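Side-chain contact in 4-hydroxybutyrate CoA-transferase (Porphyromonas gingivalis, PDB 3D3U), which probably transfers coenzyme A between carboxylic acids such as acetate and 4-hydroxybutyrate: residues A[405-410]-A[424-429]. Numbering follows the deposited sequence.
Sequences QRAEAL and EEIRRR
Ile426 reaches across from helix 418-427 and sets the end of its longer branch against Ala407 on helix 403-413. The two helices run in roughly opposite directions, joined by a short connection. Between residues 405-410 and 424-429 the closest CA atoms are those of Ala407 and Ile426, 6.8 Å apart. On the isoleucine, CG1 stands anti to the carbonyl carbon (chi1 -70°), and with chi2 at -175° the branch is fully extended, carrying CD1 straight out to the other helix. There Ile426 CD1 lies 3.5 Å from Ala407 CB, while Ile426 CG1 is 3.8 Å from that same methyl, so the alanine meets the outer two carbons of the branch. The other branch, CG2, stays back: it is 5.0 Å from Ala407 CB.

Glu408, next in the helix, lies beside the terminal methyl of Ile426: CD1 is 3.5 Å from Glu408 CA, though its modelled approach to Glu408 CB is too close to trust. The glutamate's CB faces helix 418-427, but the chain bends at chi2 (-55°) and takes the carboxylate away from the isoleucine, so only its aliphatic base borders the contact.

Outside this contact, Arg406 packs on loop residues Arg383 and Ala401, and Glu425 on Leu318 and Pro371. Just beyond Ile426 the helix ends, with Arg428 at the centre of an inverse gamma turn. Between the two segments Ile426 supplies all the contact from its side, linking the last two helices of the modelled chain; with no hydrogen bond across, it rests on apolar packing, without a directional bond to fix their relative rotation.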
ATOM      1  N   GLN A 405      18.803  27.961  -2.991  1.00 27.10           N
ATOM      2  CA  GLN A 405      19.535  26.710  -2.718  1.00 26.33           C
ATOM      3  C   GLN A 405      18.808  25.467  -3.253  1.00 26.87           C
ATOM      4  O   GLN A 405      19.419  24.639  -3.970  1.00 27.35           O
ATOM      5  CB  GLN A 405      19.817  26.540  -1.221  1.00 26.37           C
ATOM      6  CG  GLN A 405      20.179  27.860  -0.557  1.00 26.20           C
ATOM      7  CD  GLN A 405      20.379  27.769   0.936  1.00 24.08           C
ATOM      8  OE1 GLN A 405      19.464  27.424   1.721  1.00 18.79           O
ATOM      9  NE2 GLN A 405      21.570  28.123   1.341  1.00 18.86           N
ATOM     10  N   ARG A 406      17.513  25.338  -2.890  1.00 26.73           N
ATOM     11  CA  ARG A 406      16.652  24.212  -3.264  1.00 26.01           C
ATOM     12  C   ARG A 406      16.758  24.021  -4.808  1.00 25.91           C
ATOM     13  O   ARG A 406      17.021  22.913  -5.309  1.00 25.19           O
ATOM     14  CB  ARG A 406      15.217  24.482  -2.802  1.00 25.69           C
ATOM     15  CG  ARG A 406      15.048  24.711  -1.293  1.00 26.41           C
ATOM     16  CD  ARG A 406      13.715  25.462  -0.855  1.00 27.44           C
ATOM     17  NE  ARG A 406      12.535  24.604  -0.749  1.00 25.23           N
ATOM     18  CZ  ARG A 406      12.267  23.888   0.337  1.00 32.21           C
ATOM     19  NH1 ARG A 406      13.084  23.964   1.392  1.00 34.21           N
ATOM     20  NH2 ARG A 406      11.198  23.078   0.389  1.00 33.65           N
ATOM     21  N   ALA A 407      16.618  25.139  -5.533  1.00 25.62           N
ATOM     22  CA  ALA A 407      16.833  25.234  -6.967  1.00 25.37           C
ATOM     23  C   ALA A 407      18.096  24.472  -7.440  1.00 25.98           C
ATOM     24  O   ALA A 407      18.044  23.510  -8.295  1.00 25.55           O
ATOM     25  CB  ALA A 407      16.960  26.698  -7.347  1.00 24.95           C
ATOM     26  N   GLU A 408      19.235  24.914  -6.892  1.00 25.23           N
ATOM     27  CA  GLU A 408      20.464  24.469  -7.444  1.00 24.35           C
ATOM     28  C   GLU A 408      21.046  23.212  -6.717  1.00 22.65           C
ATOM     29  O   GLU A 408      21.894  22.515  -7.259  1.00 22.54           O
ATOM     30  CB  GLU A 408      21.353  25.689  -7.812  1.00 24.61           C
ATOM     31  CG  GLU A 408      22.576  25.985  -7.007  1.00 30.18           C
ATOM     32  CD  GLU A 408      22.257  26.128  -5.532  1.00 38.77           C
ATOM     33  OE1 GLU A 408      22.746  27.124  -4.898  1.00 44.34           O
ATOM     34  OE2 GLU A 408      21.525  25.253  -5.003  1.00 39.21           O
ATOM     35  N   ALA A 409      20.504  22.855  -5.563  1.00 19.93           N
ATOM     36  CA  ALA A 409      21.103  21.797  -4.852  1.00 19.12           C
ATOM     37  C   ALA A 409      20.531  20.604  -5.574  1.00 20.33           C
ATOM     38  O   ALA A 409      21.127  19.487  -5.623  1.00 22.08           O
ATOM     39  CB  ALA A 409      20.664  21.824  -3.436  1.00 18.12           C
ATOM     40  N   LEU A 410      19.334  20.820  -6.118  1.00 20.24           N
ATOM     41  CA  LEU A 410      18.606  19.803  -6.895  1.00 18.27           C
ATOM     42  C   LEU A 410      19.331  19.630  -8.217  1.00 17.01           C
ATOM     43  O   LEU A 410      19.632  18.494  -8.628  1.00 16.88           O
ATOM     44  CB  LEU A 410      17.234  20.322  -7.272  1.00 18.40           C
ATOM     45  CG  LEU A 410      15.942  19.684  -6.827  1.00 19.72           C
ATOM     46  CD1 LEU A 410      16.189  18.230  -6.493  1.00 20.05           C
ATOM     47  CD2 LEU A 410      15.365  20.426  -5.634  1.00 21.26           C
ATOM     48  N   GLU A 424      20.776  27.379 -16.344  1.00 25.01           N
ATOM     49  CA  GLU A 424      20.308  28.505 -17.136  1.00 25.29           C
ATOM     50  C   GLU A 424      19.039  29.123 -16.509  1.00 25.33           C
ATOM     51  O   GLU A 424      18.963  30.326 -16.339  1.00 25.66           O
ATOM     52  CB  GLU A 424      20.030  27.975 -18.537  1.00 25.64           C
ATOM     53  CG  GLU A 424      19.943  29.008 -19.611  1.00 26.62           C
ATOM     54  CD  GLU A 424      21.045  30.014 -19.489  1.00 29.11           C
ATOM     55  OE1 GLU A 424      22.205  29.667 -19.828  1.00 31.05           O
ATOM     56  OE2 GLU A 424      20.733  31.150 -19.062  1.00 30.35           O
ATOM     57  N   GLU A 425      18.076  28.290 -16.118  1.00 25.54           N
ATOM     58  CA  GLU A 425      16.813  28.757 -15.540  1.00 25.77           C
ATOM     59  C   GLU A 425      16.986  29.506 -14.235  1.00 26.40           C
ATOM     60  O   GLU A 425      16.356  30.531 -14.059  1.00 27.23           O
ATOM     61  CB  GLU A 425      15.832  27.592 -15.332  1.00 25.38           C
ATOM     62  CG  GLU A 425      14.364  27.921 -15.555  1.00 24.38           C
ATOM     63  CD  GLU A 425      14.112  28.221 -17.016  1.00 27.40           C
ATOM     64  OE1 GLU A 425      14.455  27.331 -17.830  1.00 28.78           O
ATOM     65  OE2 GLU A 425      13.640  29.346 -17.362  1.00 27.30           O
ATOM     66  N   ILE A 426      17.805  28.980 -13.319  1.00 27.22           N
ATOM     67  CA  ILE A 426      18.115  29.645 -12.039  1.00 28.53           C
ATOM     68  C   ILE A 426      18.626  31.042 -12.288  1.00 29.15           C
ATOM     69  O   ILE A 426      18.214  31.957 -11.602  1.00 29.54           O
ATOM     70  CB  ILE A 426      19.183  28.874 -11.224  1.00 28.51           C
ATOM     71  CG1 ILE A 426      18.567  27.577 -10.726  1.00 31.20           C
ATOM     72  CG2 ILE A 426      19.811  29.745 -10.054  1.00 26.81           C
ATOM     73  CD1 ILE A 426      19.487  26.809  -9.812  1.00 35.97           C
ATOM     74  N   ARG A 427      19.540  31.185 -13.250  1.00 29.72           N
ATOM     75  CA  ARG A 427      20.109  32.466 -13.553  1.00 30.26           C
ATOM     76  C   ARG A 427      18.973  33.448 -13.866  1.00 30.87           C
ATOM     77  O   ARG A 427      18.956  34.545 -13.284  1.00 30.83           O
ATOM     78  CB  ARG A 427      21.165  32.376 -14.662  1.00 30.20           C
ATOM     79  CG  ARG A 427      22.652  32.607 -14.215  1.00 30.64           C
ATOM     80  CD  ARG A 427      22.961  33.972 -13.493  1.00 30.85           C
ATOM     81  NE  ARG A 427      23.972  34.816 -14.184  1.00 32.37           N
ATOM     82  CZ  ARG A 427      24.149  36.149 -13.990  1.00 31.30           C
ATOM     83  NH1 ARG A 427      25.061  36.824 -14.691  1.00 27.19           N
ATOM     84  NH2 ARG A 427      23.393  36.811 -13.109  1.00 31.58           N
ATOM     85  N   ARG A 428      18.001  33.049 -14.703  1.00 31.64           N
ATOM     86  CA  ARG A 428      16.803  33.905 -15.003  1.00 32.57           C
ATOM     87  C   ARG A 428      15.751  33.826 -13.873  1.00 33.33           C
ATOM     88  O   ARG A 428      14.627  33.353 -14.030  1.00 33.74           O
ATOM     89  CB  ARG A 428      16.221  33.642 -16.419  1.00 32.10           C
ATOM     90  CG  ARG A 428      15.287  32.410 -16.618  1.00 32.75           C
ATOM     91  CD  ARG A 428      13.793  32.644 -16.268  1.00 36.34           C
ATOM     92  NE  ARG A 428      13.081  33.670 -17.086  1.00 39.92           N
ATOM     93  CZ  ARG A 428      13.057  35.036 -16.891  1.00 38.67           C
ATOM     94  NH1 ARG A 428      12.349  35.819 -17.716  1.00 35.48           N
ATOM     95  NH2 ARG A 428      13.727  35.625 -15.891  1.00 37.85           N
ATOM     96  N   ARG A 429      16.158  34.300 -12.706  1.00 34.34           N
ATOM     97  CA  ARG A 429      15.411  34.119 -11.495  1.00 35.14           C
ATOM     98  C   ARG A 429      16.283  34.732 -10.447  1.00 35.71           C
ATOM     99  O   ARG A 429      15.971  34.568  -9.275  1.00 35.65           O
ATOM    100  CB  ARG A 429      15.311  32.641 -11.142  1.00 35.15           C
ATOM    101  CG  ARG A 429      13.939  32.048 -11.225  1.00 36.40           C
ATOM    102  CD  ARG A 429      13.406  31.791 -12.618  1.00 36.40           C
ATOM    103  NE  ARG A 429      12.106  31.102 -12.556  1.00 38.98           N
ATOM    104  CZ  ARG A 429      10.913  31.711 -12.385  1.00 36.09           C
ATOM    105  NH1 ARG A 429       9.804  30.983 -12.348  1.00 31.83           N
ATOM    106  NH2 ARG A 429      10.829  33.042 -12.253  1.00 35.33           N
TER